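Local structure of neurotoxin (Clostridium botulinum, 2QN0) at residues His229-His233 and Ala268-Phe273. The protein is the zinc-dependent light chain protease of botulinum neurotoxin type C1, which cleaves SNARE proteins of nerve cells, with a dual substrate specificity. Numbering follows the deposited sequence.
Sequences HELNH and AEIYAF. With ZN (zinc ion), chain B.
His229, His233 and Glu269 meet at one zinc ion. The two histidines belong to the HExxH motif of helix 223-238, and Glu269 of helix 267-273 is the third protein ligand, as in gluzincins. His229 NE2, His233 NE2 and Glu269 OE1 each lie 2.1 Å from the zinc, with a water as fourth ligand. The carboxylate of Glu269 is nearly coplanar with the His229 ring, 11° apart, but 84° from the His233 ring. OE1 sits at the edge of both rings. Glu269 OE2 makes a longer approach, 2.7 Å from the zinc. The Glu269 chain bends at chi2 (-59°), turning the carboxylate back to the metal. Ala272 CB makes CH-pi contacts over one face of each imidazole, 3.5 Å from His233 CE1 and 3.7 Å from His229 CE1. On the ring side away from the zinc, His229 ND1 is hydrogen-bonded to Glu360 OE1; with the zinc at NE2, this second-shell bond would hold the ring. Glu230 OE2 accepts a 2.6 Å hydrogen bond from the zinc-bound water, consistent with its general-base role in HExxH proteases. Asn232 OD1 is hydrogen-bonded to Tyr363 OH, and Asn232 ND2 donates to a lone pair of Ala272 O at 3.0 Å, in the carbonyl plane.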
ATOM      1  N   HIS A 229       5.178   1.178   3.845  1.00 12.57           N
ATOM      2  CA  HIS A 229       5.569  -0.189   3.509  1.00 11.84           C
ATOM      3  C   HIS A 229       4.552  -0.753   2.514  1.00 13.14           C
ATOM      4  O   HIS A 229       4.931  -1.345   1.498  1.00 12.76           O
ATOM      5  CB  HIS A 229       5.607  -1.062   4.768  1.00 11.92           C
ATOM      6  CG  HIS A 229       5.824  -2.517   4.488  1.00 13.08           C
ATOM      7  ND1 HIS A 229       7.035  -3.143   4.692  1.00 13.23           N
ATOM      8  CD2 HIS A 229       4.985  -3.467   4.011  1.00 14.32           C
ATOM      9  CE1 HIS A 229       6.931  -4.417   4.358  1.00 14.36           C
ATOM     10  NE2 HIS A 229       5.698  -4.639   3.941  1.00 13.00           N
ATOM     11  N   GLU A 230       3.261  -0.569   2.793  1.00 12.02           N
ATOM     12  CA  GLU A 230       2.233  -1.067   1.884  1.00 11.65           C
ATOM     13  C   GLU A 230       2.247  -0.284   0.571  1.00 11.70           C
ATOM     14  O   GLU A 230       1.963  -0.842  -0.491  1.00 12.38           O
ATOM     15  CB  GLU A 230       0.835  -0.985   2.522  1.00 13.20           C
ATOM     16  CG  GLU A 230       0.627  -1.879   3.755  1.00 13.62           C
ATOM     17  CD  GLU A 230       1.046  -3.331   3.536  1.00 15.33           C
ATOM     18  OE1 GLU A 230       0.713  -3.915   2.479  1.00 13.94           O
ATOM     19  OE2 GLU A 230       1.698  -3.897   4.437  1.00 14.92           O
ATOM     20  N   LEU A 231       2.575   1.004   0.631  1.00 11.47           N
ATOM     21  CA  LEU A 231       2.635   1.802  -0.594  1.00 11.32           C
ATOM     22  C   LEU A 231       3.736   1.247  -1.506  1.00 12.57           C
ATOM     23  O   LEU A 231       3.683   1.407  -2.725  1.00 12.58           O
ATOM     24  CB  LEU A 231       2.897   3.282  -0.277  1.00 12.49           C
ATOM     25  CG  LEU A 231       1.759   4.012   0.460  1.00 11.17           C
ATOM     26  CD1 LEU A 231       2.155   5.473   0.690  1.00 13.56           C
ATOM     27  CD2 LEU A 231       0.469   3.940  -0.361  1.00 12.65           C
ATOM     28  N   ASN A 232       4.735   0.595  -0.915  1.00 12.73           N
ATOM     29  CA  ASN A 232       5.801   0.003  -1.724  1.00 12.27           C
ATOM     30  C   ASN A 232       5.236  -1.177  -2.506  1.00 11.35           C
ATOM     31  O   ASN A 232       5.594  -1.384  -3.667  1.00 13.12           O
ATOM     32  CB  ASN A 232       6.971  -0.447  -0.846  1.00 11.49           C
ATOM     33  CG  ASN A 232       7.726   0.725  -0.255  1.00 14.05           C
ATOM     34  OD1 ASN A 232       7.642   1.845  -0.764  1.00 14.25           O
ATOM     35  ND2 ASN A 232       8.478   0.477   0.810  1.00 13.12           N
ATOM     36  N   HIS A 233       4.373  -1.967  -1.874  1.00 11.05           N
ATOM     37  CA  HIS A 233       3.754  -3.082  -2.586  1.00 12.14           C
ATOM     38  C   HIS A 233       2.935  -2.493  -3.733  1.00 13.98           C
ATOM     39  O   HIS A 233       2.925  -3.030  -4.842  1.00 12.85           O
ATOM     40  CB  HIS A 233       2.831  -3.886  -1.668  1.00 12.09           C
ATOM     41  CG  HIS A 233       3.560  -4.742  -0.680  1.00 13.78           C
ATOM     42  ND1 HIS A 233       4.521  -5.658  -1.057  1.00 14.14           N
ATOM     43  CD2 HIS A 233       3.451  -4.842   0.666  1.00 13.69           C
ATOM     44  CE1 HIS A 233       4.970  -6.287   0.014  1.00 15.18           C
ATOM     45  NE2 HIS A 233       4.336  -5.810   1.071  1.00 15.11           N
ATOM     46  N   ALA A 268       8.540 -10.597  -2.085  1.00 13.72           N
ATOM     47  CA  ALA A 268       7.809  -9.334  -2.205  1.00 14.11           C
ATOM     48  C   ALA A 268       7.997  -8.520  -0.921  1.00 14.03           C
ATOM     49  O   ALA A 268       8.119  -7.291  -0.960  1.00 14.73           O
ATOM     50  CB  ALA A 268       6.329  -9.610  -2.439  1.00 14.99           C
ATOM     51  N   GLU A 269       8.017  -9.209   0.217  1.00 13.13           N
ATOM     52  CA  GLU A 269       8.202  -8.546   1.503  1.00 13.98           C
ATOM     53  C   GLU A 269       9.634  -8.043   1.633  1.00 13.70           C
ATOM     54  O   GLU A 269       9.881  -6.954   2.154  1.00 12.39           O
ATOM     55  CB  GLU A 269       7.899  -9.511   2.654  1.00 13.90           C
ATOM     56  CG  GLU A 269       6.442  -9.937   2.749  1.00 13.61           C
ATOM     57  CD  GLU A 269       5.519  -8.749   2.938  1.00 14.98           C
ATOM     58  OE1 GLU A 269       6.036  -7.656   3.239  1.00 14.18           O
ATOM     59  OE2 GLU A 269       4.292  -8.910   2.795  1.00 15.12           O
ATOM     60  N   ILE A 270      10.581  -8.847   1.165  1.00 14.22           N
ATOM     61  CA  ILE A 270      11.983  -8.470   1.230  1.00 13.17           C
ATOM     62  C   ILE A 270      12.230  -7.168   0.468  1.00 12.15           C
ATOM     63  O   ILE A 270      12.970  -6.300   0.934  1.00 14.29           O
ATOM     64  CB  ILE A 270      12.882  -9.605   0.668  1.00 14.96           C
ATOM     65  CG1 ILE A 270      12.845 -10.802   1.627  1.00 15.52           C
ATOM     66  CG2 ILE A 270      14.318  -9.108   0.487  1.00 14.23           C
ATOM     67  CD1 ILE A 270      13.682 -11.994   1.180  1.00 17.58           C
ATOM     68  N   TYR A 271      11.616  -7.020  -0.702  1.00 11.70           N
ATOM     69  CA  TYR A 271      11.800  -5.794  -1.469  1.00 11.78           C
ATOM     70  C   TYR A 271      11.073  -4.610  -0.839  1.00 12.36           C
ATOM     71  O   TYR A 271      11.597  -3.497  -0.818  1.00 13.01           O
ATOM     72  CB  TYR A 271      11.337  -5.980  -2.912  1.00 12.92           C
ATOM     73  CG  TYR A 271      12.407  -6.582  -3.804  1.00 15.73           C
ATOM     74  CD1 TYR A 271      13.722  -6.113  -3.759  1.00 17.33           C
ATOM     75  CD2 TYR A 271      12.100  -7.596  -4.709  1.00 19.60           C
ATOM     76  CE1 TYR A 271      14.709  -6.643  -4.602  1.00 19.11           C
ATOM     77  CE2 TYR A 271      13.076  -8.130  -5.553  1.00 20.88           C
ATOM     78  CZ  TYR A 271      14.373  -7.648  -5.496  1.00 20.81           C
ATOM     79  OH  TYR A 271      15.325  -8.165  -6.345  1.00 21.84           O
ATOM     80  N   ALA A 272       9.871  -4.846  -0.326  1.00 10.96           N
ATOM     81  CA  ALA A 272       9.110  -3.768   0.310  1.00 11.44           C
ATOM     82  C   ALA A 272       9.869  -3.234   1.532  1.00 13.39           C
ATOM     83  O   ALA A 272       9.870  -2.029   1.804  1.00 13.00           O
ATOM     84  CB  ALA A 272       7.733  -4.273   0.723  1.00 11.97           C
ATOM     85  N   PHE A 273      10.519  -4.133   2.267  1.00 13.22           N
ATOM     86  CA  PHE A 273      11.282  -3.726   3.442  1.00 13.37           C
ATOM     87  C   PHE A 273      12.616  -3.120   3.009  1.00 15.59           C
ATOM     88  O   PHE A 273      12.979  -2.026   3.438  1.00 15.37           O
ATOM     89  CB  PHE A 273      11.531  -4.916   4.375  1.00 14.10           C
ATOM     90  CG  PHE A 273      12.214  -4.529   5.654  1.00 14.84           C
ATOM     91  CD1 PHE A 273      11.515  -3.857   6.656  1.00 14.75           C
ATOM     92  CD2 PHE A 273      13.575  -4.765   5.829  1.00 14.03           C
ATOM     93  CE1 PHE A 273      12.168  -3.420   7.812  1.00 13.63           C
ATOM     94  CE2 PHE A 273      14.238  -4.332   6.981  1.00 12.66           C
ATOM     95  CZ  PHE A 273      13.530  -3.657   7.973  1.00 14.44           C
TER
HETATM   96 ZN    ZN B 431       4.576  -6.199   3.098  1.00 16.27          ZN
HETATM   97  O   HOH W   1       2.714  -6.229   4.028  1.00 15.79           O